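Local coordinates for galactose-binding-like protein (Bacteroides thetaiotaomicron, PDB 7M1B) that is a SusE-like, galactose-binding-like protein that probably binds sugars, from a family with a possible degradative capacity, at residues Y284-S298 / P351-D364. Numbering follows the deposited sequence.
Sequences YRAGAIKEWEVWGRS and PVRYIRFKILSTHD
R297 O takes two backbone donors, R353 N at 2.8 Å and Y354 N, as R353 and Y354 both face R297 in a classic beta bulge. A second classic bulge sets K290 and E291 against S361: K290 N bonds S361 O, and the hydroxyl, with S361 OG between its backbone N and carbonyl carbon (chi1 68°), turns back to accept from E291 N at 3.0 Å. Between the bulges, strands 292-297 and 354-362 pair antiparallel. W292, V294, I355, F357 and I359 share one face. There the five-membered ring of W292 lies nearly parallel to the F357 ring but slid aside, with W292 NE1 3.3 Å from F357 CE2, while V294 CG2 sits over a face of F357. On the other face, E293 OE1 accepts W295 NE1 at 2.8 Å, lying in the plane of the indole, and a water joins E293 OE1 to K358 NZ, whose charges stand 4.6 Å apart. Past the strands, both faces of the H363 ring are covered: Y284 CD1 points edge-on at one face, planes at 77°, and K290 CB lies over the opposite one, 3.9 Å from the centroid. H363 N donates to A288 O, and H363 NE2 bonds S318 OG. Replacing H363 with an alanine is likely to open a gap between Y284 and the K290 side chain and leave S318 OG without its imidazole partner. D364 OD2, met from above the carboxylate plane, receives A286 N at 2.8 Å, tying the type I' turn R285-A288 to the C-terminal end of 351-364. An apolar face, whose I355 packs on F260 of strand 256-274, and a polar face on which E293 takes the W295 indole N-H directly and reaches K358 through a water are consistent with a strand pair in the beta-sandwich of a galactose-binding-like domain.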
ATOM      1  N   TYR A 284     -11.285   6.567  16.883  1.00 17.79           N
ATOM      2  CA  TYR A 284     -10.975   7.931  16.440  1.00 16.57           C
ATOM      3  C   TYR A 284     -10.399   8.766  17.605  1.00 18.35           C
ATOM      4  O   TYR A 284     -10.613   9.979  17.672  1.00 20.45           O
ATOM      5  CB  TYR A 284     -12.246   8.575  15.848  1.00 18.96           C
ATOM      6  CG  TYR A 284     -12.633   7.897  14.561  1.00 18.70           C
ATOM      7  CD1 TYR A 284     -11.886   8.063  13.398  1.00 18.53           C
ATOM      8  CD2 TYR A 284     -13.763   7.122  14.544  1.00 18.64           C
ATOM      9  CE1 TYR A 284     -12.244   7.424  12.210  1.00 19.34           C
ATOM     10  CE2 TYR A 284     -14.126   6.454  13.372  1.00 17.99           C
ATOM     11  CZ  TYR A 284     -13.393   6.659  12.199  1.00 20.80           C
ATOM     12  OH  TYR A 284     -13.707   6.024  11.028  1.00 21.32           O
ATOM     13  N   ARG A 285      -9.682   8.096  18.502  1.00 17.43           N
ATOM     14  CA  ARG A 285      -8.937   8.764  19.582  1.00 16.47           C
ATOM     15  C   ARG A 285      -8.044   7.685  20.220  1.00 16.06           C
ATOM     16  O   ARG A 285      -7.980   6.545  19.725  1.00 17.91           O
ATOM     17  CB  ARG A 285      -9.923   9.297  20.646  1.00 17.23           C
ATOM     18  CG  ARG A 285     -10.697   8.262  21.478  1.00 22.37           C
ATOM     19  CD  ARG A 285     -11.605   8.821  22.603  1.00 25.23           C
ATOM     20  NE  ARG A 285     -12.164   7.796  23.535  1.00 38.90           N
ATOM     21  CZ  ARG A 285     -11.715   7.415  24.754  1.00 49.42           C
ATOM     22  NH1 ARG A 285     -10.616   7.971  25.259  1.00 39.83           N
ATOM     23  NH2 ARG A 285     -12.371   6.471  25.454  1.00 37.94           N
ATOM     24  N   ALA A 286      -7.227   8.103  21.206  1.00 16.41           N
ATOM     25  CA  ALA A 286      -6.489   7.153  22.026  1.00 18.26           C
ATOM     26  C   ALA A 286      -5.646   6.184  21.191  1.00 16.88           C
ATOM     27  O   ALA A 286      -5.718   4.953  21.325  1.00 18.39           O
ATOM     28  CB  ALA A 286      -7.449   6.407  22.952  1.00 19.51           C
ATOM     29  N   GLY A 287      -4.880   6.784  20.292  1.00 16.63           N
ATOM     30  CA  GLY A 287      -3.886   6.052  19.530  1.00 15.82           C
ATOM     31  C   GLY A 287      -4.343   5.731  18.106  1.00 15.35           C
ATOM     32  O   GLY A 287      -3.499   5.262  17.353  1.00 16.78           O
ATOM     33  N   ALA A 288      -5.618   6.000  17.786  1.00 17.33           N
ATOM     34  CA  ALA A 288      -6.050   5.723  16.447  1.00 16.68           C
ATOM     35  C   ALA A 288      -5.286   6.629  15.453  1.00 15.88           C
ATOM     36  O   ALA A 288      -5.310   7.875  15.559  1.00 19.55           O
ATOM     37  CB  ALA A 288      -7.537   5.989  16.355  1.00 16.98           C
ATOM     38  N   ILE A 289      -4.604   6.005  14.469  1.00 16.32           N
ATOM     39  CA  ILE A 289      -3.857   6.789  13.482  1.00 15.92           C
ATOM     40  C   ILE A 289      -4.735   7.438  12.426  1.00 18.03           C
ATOM     41  O   ILE A 289      -5.764   6.900  12.000  1.00 18.20           O
ATOM     42  CB  ILE A 289      -2.762   5.863  12.882  1.00 16.85           C
ATOM     43  CG1 ILE A 289      -3.394   4.709  12.073  1.00 16.74           C
ATOM     44  CG2 ILE A 289      -1.820   5.430  14.015  1.00 17.76           C
ATOM     45  CD1 ILE A 289      -2.315   3.801  11.351  1.00 20.69           C
ATOM     46  N   LYS A 290      -4.272   8.583  11.917  1.00 18.41           N
ATOM     47  CA  LYS A 290      -5.081   9.380  10.979  1.00 19.08           C
ATOM     48  C   LYS A 290      -4.442   9.374   9.593  1.00 19.71           C
ATOM     49  O   LYS A 290      -5.045   8.788   8.682  1.00 19.85           O
ATOM     50  CB  LYS A 290      -5.351  10.784  11.511  1.00 20.19           C
ATOM     51  CG  LYS A 290      -6.060  11.744  10.504  1.00 20.07           C
ATOM     52  CD  LYS A 290      -6.383  13.085  11.151  1.00 24.31           C
ATOM     53  CE  LYS A 290      -6.891  14.121  10.130  1.00 29.92           C
ATOM     54  NZ  LYS A 290      -6.892  15.481  10.681  1.00 41.58           N
ATOM     55  N   GLU A 291      -3.262   9.970   9.423  1.00 18.36           N
ATOM     56  CA  GLU A 291      -2.535   9.853   8.173  1.00 18.58           C
ATOM     57  C   GLU A 291      -1.210   9.143   8.391  1.00 15.76           C
ATOM     58  O   GLU A 291      -0.496   9.353   9.375  1.00 18.80           O
ATOM     59  CB  GLU A 291      -2.261  11.223   7.557  1.00 19.95           C
ATOM     60  CG  GLU A 291      -3.531  11.875   7.047  1.00 22.96           C
ATOM     61  CD  GLU A 291      -3.198  13.112   6.202  1.00 28.86           C
ATOM     62  OE1 GLU A 291      -2.479  12.982   5.159  1.00 40.66           O
ATOM     63  OE2 GLU A 291      -3.650  14.203   6.556  1.00 30.72           O
ATOM     64  N   TRP A 292      -0.845   8.322   7.410  1.00 18.21           N
ATOM     65  CA  TRP A 292       0.447   7.658   7.466  1.00 17.16           C
ATOM     66  C   TRP A 292       0.859   7.254   6.043  1.00 16.04           C
ATOM     67  O   TRP A 292       0.066   7.293   5.086  1.00 18.92           O
ATOM     68  CB  TRP A 292       0.337   6.413   8.384  1.00 15.75           C
ATOM     69  CG  TRP A 292      -0.504   5.262   7.861  1.00 17.59           C
ATOM     70  CD1 TRP A 292      -0.078   4.107   7.233  1.00 16.85           C
ATOM     71  CD2 TRP A 292      -1.931   5.113   8.066  1.00 15.93           C
ATOM     72  NE1 TRP A 292      -1.172   3.325   6.939  1.00 19.94           N
ATOM     73  CE2 TRP A 292      -2.324   3.875   7.476  1.00 17.23           C
ATOM     74  CE3 TRP A 292      -2.928   5.921   8.647  1.00 17.61           C
ATOM     75  CZ2 TRP A 292      -3.654   3.424   7.476  1.00 20.07           C
ATOM     76  CZ3 TRP A 292      -4.248   5.482   8.631  1.00 19.57           C
ATOM     77  CH2 TRP A 292      -4.606   4.224   8.081  1.00 19.98           C
ATOM     78  N   GLU A 293       2.098   6.798   5.936  1.00 18.69           N
ATOM     79  CA  GLU A 293       2.615   6.160   4.763  1.00 18.20           C
ATOM     80  C   GLU A 293       3.001   4.730   5.087  1.00 19.41           C
ATOM     81  O   GLU A 293       3.470   4.458   6.175  1.00 19.63           O
ATOM     82  CB  GLU A 293       3.826   6.877   4.207  1.00 19.97           C
ATOM     83  CG  GLU A 293       3.500   8.362   3.928  1.00 23.87           C
ATOM     84  CD  GLU A 293       4.719   9.208   3.644  1.00 23.58           C
ATOM     85  OE1 GLU A 293       5.881   8.760   3.982  1.00 24.08           O
ATOM     86  OE2 GLU A 293       4.495  10.381   3.225  1.00 30.19           O
ATOM     87  N   VAL A 294       2.856   3.865   4.080  1.00 18.27           N
ATOM     88  CA  VAL A 294       3.376   2.503   4.191  1.00 18.64           C
ATOM     89  C   VAL A 294       4.602   2.385   3.297  1.00 19.84           C
ATOM     90  O   VAL A 294       4.521   2.803   2.133  1.00 19.31           O
ATOM     91  CB  VAL A 294       2.318   1.471   3.753  1.00 19.22           C
ATOM     92  CG1 VAL A 294       2.926   0.072   3.975  1.00 19.10           C
ATOM     93  CG2 VAL A 294       1.055   1.612   4.637  1.00 19.60           C
ATOM     94  N   TRP A 295       5.736   1.939   3.869  1.00 18.39           N
ATOM     95  CA  TRP A 295       6.979   1.773   3.137  1.00 17.44           C
ATOM     96  C   TRP A 295       7.366   0.313   3.166  1.00 16.02           C
ATOM     97  O   TRP A 295       6.943  -0.459   4.066  1.00 16.88           O
ATOM     98  CB  TRP A 295       8.068   2.604   3.865  1.00 18.09           C
ATOM     99  CG  TRP A 295       7.904   4.097   3.663  1.00 18.35           C
ATOM    100  CD1 TRP A 295       6.908   4.922   4.154  1.00 18.77           C
ATOM    101  CD2 TRP A 295       8.759   4.945   2.850  1.00 19.60           C
ATOM    102  NE1 TRP A 295       7.119   6.213   3.752  1.00 19.53           N
ATOM    103  CE2 TRP A 295       8.267   6.264   2.994  1.00 21.20           C
ATOM    104  CE3 TRP A 295       9.977   4.762   2.177  1.00 20.24           C
ATOM    105  CZ2 TRP A 295       8.848   7.367   2.317  1.00 21.72           C
ATOM    106  CZ3 TRP A 295      10.551   5.835   1.508  1.00 21.57           C
ATOM    107  CH2 TRP A 295      10.017   7.129   1.610  1.00 24.32           C
ATOM    108  N   GLY A 296       8.204  -0.085   2.222  1.00 19.30           N
ATOM    109  CA  GLY A 296       8.601  -1.503   2.262  1.00 19.25           C
ATOM    110  C   GLY A 296       9.973  -1.756   1.642  1.00 16.49           C
ATOM    111  O   GLY A 296      10.480  -0.918   0.873  1.00 18.10           O
ATOM    112  N   ARG A 297      10.515  -2.972   1.817  1.00 16.64           N
ATOM    113  CA  ARG A 297      11.673  -3.448   1.071  1.00 16.87           C
ATOM    114  C   ARG A 297      11.671  -4.970   1.037  1.00 16.63           C
ATOM    115  O   ARG A 297      11.082  -5.639   1.918  1.00 18.86           O
ATOM    116  CB  ARG A 297      12.942  -2.902   1.738  1.00 18.08           C
ATOM    117  CG  ARG A 297      13.191  -3.358   3.172  1.00 18.25           C
ATOM    118  CD  ARG A 297      14.348  -2.601   3.845  1.00 19.88           C
ATOM    119  NE  ARG A 297      15.616  -2.842   3.173  1.00 20.17           N
ATOM    120  CZ  ARG A 297      16.673  -2.043   3.307  1.00 20.70           C
ATOM    121  NH1 ARG A 297      16.621  -0.993   4.130  1.00 21.54           N
ATOM    122  NH2 ARG A 297      17.797  -2.367   2.669  1.00 24.27           N
ATOM    123  N   SER A 298      12.398  -5.542   0.060  1.00 19.78           N
ATOM    124  CA  SER A 298      12.443  -6.993  -0.018  1.00 21.14           C
ATOM    125  C   SER A 298      13.651  -7.593   0.709  1.00 21.15           C
ATOM    126  O   SER A 298      13.605  -8.772   1.075  1.00 27.43           O
ATOM    127  CB  SER A 298      12.411  -7.532  -1.431  1.00 22.06           C
ATOM    128  OG  SER A 298      13.465  -6.906  -2.184  1.00 24.76           O
ATOM    129  N   PRO A 351       8.114  -5.992  -5.332  1.00 20.29           N
ATOM    130  CA  PRO A 351       7.768  -6.973  -4.295  1.00 20.73           C
ATOM    131  C   PRO A 351       8.482  -6.538  -3.026  1.00 22.35           C
ATOM    132  O   PRO A 351       9.603  -6.043  -3.087  1.00 24.12           O
ATOM    133  CB  PRO A 351       8.438  -8.261  -4.807  1.00 29.70           C
ATOM    134  CG  PRO A 351       8.457  -8.073  -6.326  1.00 29.20           C
ATOM    135  CD  PRO A 351       8.854  -6.613  -6.455  1.00 26.45           C
ATOM    136  N   VAL A 352       7.858  -6.813  -1.874  1.00 19.18           N
ATOM    137  CA  VAL A 352       8.455  -6.403  -0.585  1.00 16.61           C
ATOM    138  C   VAL A 352       8.177  -7.510   0.445  1.00 17.55           C
ATOM    139  O   VAL A 352       7.311  -8.374   0.209  1.00 20.34           O
ATOM    140  CB  VAL A 352       7.954  -5.049  -0.038  1.00 18.10           C
ATOM    141  CG1 VAL A 352       8.465  -3.893  -0.906  1.00 20.85           C
ATOM    142  CG2 VAL A 352       6.443  -5.019   0.046  1.00 19.78           C
ATOM    143  N   ARG A 353       8.950  -7.476   1.544  1.00 17.50           N
ATOM    144  CA  ARG A 353       8.755  -8.424   2.658  1.00 15.90           C
ATOM    145  C   ARG A 353       8.674  -7.621   3.958  1.00 17.97           C
ATOM    146  O   ARG A 353       7.851  -7.988   4.807  1.00 17.51           O
ATOM    147  CB  ARG A 353       9.966  -9.363   2.737  1.00 18.62           C
ATOM    148  CG  ARG A 353       9.943 -10.223   4.001  1.00 18.21           C
ATOM    149  CD  ARG A 353      10.969 -11.335   3.969  1.00 19.36           C
ATOM    150  NE  ARG A 353      10.943 -12.042   5.251  1.00 18.56           N
ATOM    151  CZ  ARG A 353      11.369 -13.266   5.497  1.00 20.29           C
ATOM    152  NH1 ARG A 353      11.717 -14.092   4.494  1.00 24.56           N
ATOM    153  NH2 ARG A 353      11.245 -13.693   6.745  1.00 20.48           N
ATOM    154  N   TYR A 354       9.605  -6.657   4.170  1.00 18.20           N
ATOM    155  CA  TYR A 354       9.615  -5.864   5.377  1.00 15.87           C
ATOM    156  C   TYR A 354       8.764  -4.639   5.191  1.00 17.21           C
ATOM    157  O   TYR A 354       8.850  -4.000   4.139  1.00 18.37           O
ATOM    158  CB  TYR A 354      11.041  -5.557   5.848  1.00 16.27           C
ATOM    159  CG  TYR A 354      11.915  -6.765   5.995  1.00 16.10           C
ATOM    160  CD1 TYR A 354      11.855  -7.560   7.166  1.00 16.68           C
ATOM    161  CD2 TYR A 354      12.633  -7.272   4.913  1.00 17.92           C
ATOM    162  CE1 TYR A 354      12.615  -8.722   7.286  1.00 17.76           C
ATOM    163  CE2 TYR A 354      13.312  -8.491   4.977  1.00 17.90           C
ATOM    164  CZ  TYR A 354      13.271  -9.228   6.159  1.00 21.22           C
ATOM    165  OH  TYR A 354      14.000 -10.393   6.269  1.00 22.91           O
ATOM    166  N   ILE A 355       8.009  -4.244   6.219  1.00 16.16           N
ATOM    167  CA  ILE A 355       7.032  -3.162   6.094  1.00 16.75           C
ATOM    168  C   ILE A 355       7.242  -2.156   7.218  1.00 17.22           C
ATOM    169  O   ILE A 355       7.363  -2.543   8.360  1.00 17.32           O
ATOM    170  CB  ILE A 355       5.564  -3.697   6.092  1.00 15.61           C
ATOM    171  CG1 ILE A 355       5.271  -4.740   4.996  1.00 16.62           C
ATOM    172  CG2 ILE A 355       4.551  -2.586   6.066  1.00 16.82           C
ATOM    173  CD1 ILE A 355       5.406  -4.128   3.615  1.00 19.48           C
ATOM    174  N   ARG A 356       7.116  -0.863   6.888  1.00 15.67           N
ATOM    175  CA  ARG A 356       7.038   0.168   7.916  1.00 16.66           C
ATOM    176  C   ARG A 356       5.760   0.978   7.751  1.00 19.58           C
ATOM    177  O   ARG A 356       5.344   1.306   6.610  1.00 18.37           O
ATOM    178  CB  ARG A 356       8.224   1.120   7.813  1.00 18.94           C
ATOM    179  CG  ARG A 356       9.449   0.642   8.577  1.00 19.74           C
ATOM    180  CD  ARG A 356      10.647   1.524   8.375  1.00 19.00           C
ATOM    181  NE  ARG A 356      11.497   1.313   9.547  1.00 18.60           N
ATOM    182  CZ  ARG A 356      12.573   2.040   9.819  1.00 15.22           C
ATOM    183  NH1 ARG A 356      13.062   2.905   8.881  1.00 17.96           N
ATOM    184  NH2 ARG A 356      13.265   1.906  10.917  1.00 19.59           N
ATOM    185  N   PHE A 357       5.159   1.340   8.897  1.00 16.42           N
ATOM    186  CA  PHE A 357       4.137   2.373   8.941  1.00 15.69           C
ATOM    187  C   PHE A 357       4.775   3.623   9.519  1.00 15.41           C
ATOM    188  O   PHE A 357       5.296   3.622  10.610  1.00 19.11           O
ATOM    189  CB  PHE A 357       2.973   1.920   9.838  1.00 17.97           C
ATOM    190  CG  PHE A 357       1.951   1.081   9.120  1.00 16.71           C
ATOM    191  CD1 PHE A 357       2.355  -0.044   8.424  1.00 20.12           C
ATOM    192  CD2 PHE A 357       0.596   1.301   9.283  1.00 16.79           C
ATOM    193  CE1 PHE A 357       1.416  -0.823   7.731  1.00 19.17           C
ATOM    194  CE2 PHE A 357      -0.357   0.561   8.575  1.00 19.12           C
ATOM    195  CZ  PHE A 357       0.070  -0.531   7.841  1.00 18.74           C
ATOM    196  N   LYS A 358       4.862   4.669   8.645  1.00 18.88           N
ATOM    197  CA  LYS A 358       5.356   5.963   9.068  1.00 18.54           C
ATOM    198  C   LYS A 358       4.142   6.808   9.411  1.00 20.28           C
ATOM    199  O   LYS A 358       3.374   7.227   8.517  1.00 17.76           O
ATOM    200  CB  LYS A 358       6.163   6.595   7.921  1.00 19.69           C
ATOM    201  CG  LYS A 358       6.817   7.927   8.303  1.00 21.99           C
ATOM    202  CD  LYS A 358       7.605   8.529   7.074  1.00 27.62           C
ATOM    203  CE  LYS A 358       8.708   9.640   7.499  1.00 52.41           C
ATOM    204  NZ  LYS A 358       9.582  10.060   6.296  1.00 72.67           N
ATOM    205  N   ILE A 359       3.949   7.026  10.715  1.00 19.66           N
ATOM    206  CA  ILE A 359       2.726   7.667  11.181  1.00 17.15           C
ATOM    207  C   ILE A 359       2.973   9.179  11.140  1.00 18.27           C
ATOM    208  O   ILE A 359       3.890   9.658  11.828  1.00 18.39           O
ATOM    209  CB  ILE A 359       2.342   7.189  12.599  1.00 16.73           C
ATOM    210  CG1 ILE A 359       2.275   5.656  12.732  1.00 21.73           C
ATOM    211  CG2 ILE A 359       1.027   7.876  13.033  1.00 18.45           C
ATOM    212  CD1 ILE A 359       1.310   5.045  11.760  1.00 22.27           C
ATOM    213  N   LEU A 360       2.110   9.909  10.429  1.00 18.72           N
ATOM    214  CA  LEU A 360       2.232  11.364  10.320  1.00 19.74           C
ATOM    215  C   LEU A 360       1.361  12.059  11.378  1.00 21.26           C
ATOM    216  O   LEU A 360       1.730  13.108  11.938  1.00 20.88           O
ATOM    217  CB  LEU A 360       1.802  11.769   8.903  1.00 20.14           C
ATOM    218  CG  LEU A 360       2.481  11.062   7.713  1.00 22.12           C
ATOM    219  CD1 LEU A 360       1.990  11.648   6.397  1.00 28.79           C
ATOM    220  CD2 LEU A 360       3.979  11.179   7.779  1.00 25.66           C
ATOM    221  N   SER A 361       0.184  11.474  11.667  1.00 19.61           N
ATOM    222  CA  SER A 361      -0.812  12.143  12.519  1.00 17.27           C
ATOM    223  C   SER A 361      -1.693  11.089  13.218  1.00 19.39           C
ATOM    224  O   SER A 361      -1.903  10.026  12.593  1.00 19.21           O
ATOM    225  CB  SER A 361      -1.591  13.217  11.708  1.00 20.56           C
ATOM    226  OG  SER A 361      -2.401  12.546  10.729  1.00 20.44           O
ATOM    227  N   THR A 362      -2.391  11.531  14.282  1.00 17.50           N
ATOM    228  CA  THR A 362      -3.407  10.707  14.923  1.00 17.92           C
ATOM    229  C   THR A 362      -4.737  11.462  14.956  1.00 18.08           C
ATOM    230  O   THR A 362      -4.740  12.701  14.761  1.00 20.92           O
ATOM    231  CB  THR A 362      -2.985  10.335  16.343  1.00 18.45           C
ATOM    232  OG1 THR A 362      -2.720  11.590  16.996  1.00 18.43           O
ATOM    233  CG2 THR A 362      -1.740   9.458  16.373  1.00 17.95           C
ATOM    234  N   HIS A 363      -5.858  10.742  15.089  1.00 19.79           N
ATOM    235  CA  HIS A 363      -7.172  11.364  15.065  1.00 17.51           C
ATOM    236  C   HIS A 363      -7.337  12.404  16.187  1.00 20.55           C
ATOM    237  O   HIS A 363      -7.877  13.495  15.945  1.00 23.15           O
ATOM    238  CB  HIS A 363      -8.287  10.319  15.152  1.00 18.95           C
ATOM    239  CG  HIS A 363      -8.552   9.690  13.813  1.00 17.78           C
ATOM    240  ND1 HIS A 363      -9.034  10.433  12.739  1.00 19.68           N
ATOM    241  CD2 HIS A 363      -8.272   8.452  13.335  1.00 19.48           C
ATOM    242  CE1 HIS A 363      -9.213   9.611  11.697  1.00 19.75           C
ATOM    243  NE2 HIS A 363      -8.782   8.372  12.056  1.00 19.94           N
ATOM    244  N   ASP A 364      -6.805  12.114  17.387  1.00 18.82           N
ATOM    245  CA  ASP A 364      -6.935  13.090  18.508  1.00 17.90           C
ATOM    246  C   ASP A 364      -5.720  14.009  18.620  1.00 18.22           C
ATOM    247  O   ASP A 364      -5.728  14.892  19.511  1.00 22.54           O
ATOM    248  CB  ASP A 364      -7.302  12.380  19.831  1.00 20.83           C
ATOM    249  CG  ASP A 364      -6.172  11.535  20.420  1.00 20.45           C
ATOM    250  OD1 ASP A 364      -5.052  11.494  19.856  1.00 21.17           O
ATOM    251  OD2 ASP A 364      -6.469  10.819  21.442  1.00 21.83           O
TER
HETATM  252  O   HOH W   1      -3.600   9.287  19.649  1.00 20.85           O
HETATM  253  O   HOH W   2      -6.124   9.256  17.925  1.00 19.43           O
HETATM  254  O   HOH W   3      -8.370  15.101  13.472  1.00 40.03           O
HETATM  255  O   HOH W   4      -3.565  14.504   9.348  1.00 28.06           O
HETATM  256  O   HOH W   5       7.760  10.659   4.283  1.00 41.69           O
HETATM  257  O   HOH W   6      11.861  -5.832  -4.041  1.00 55.42           O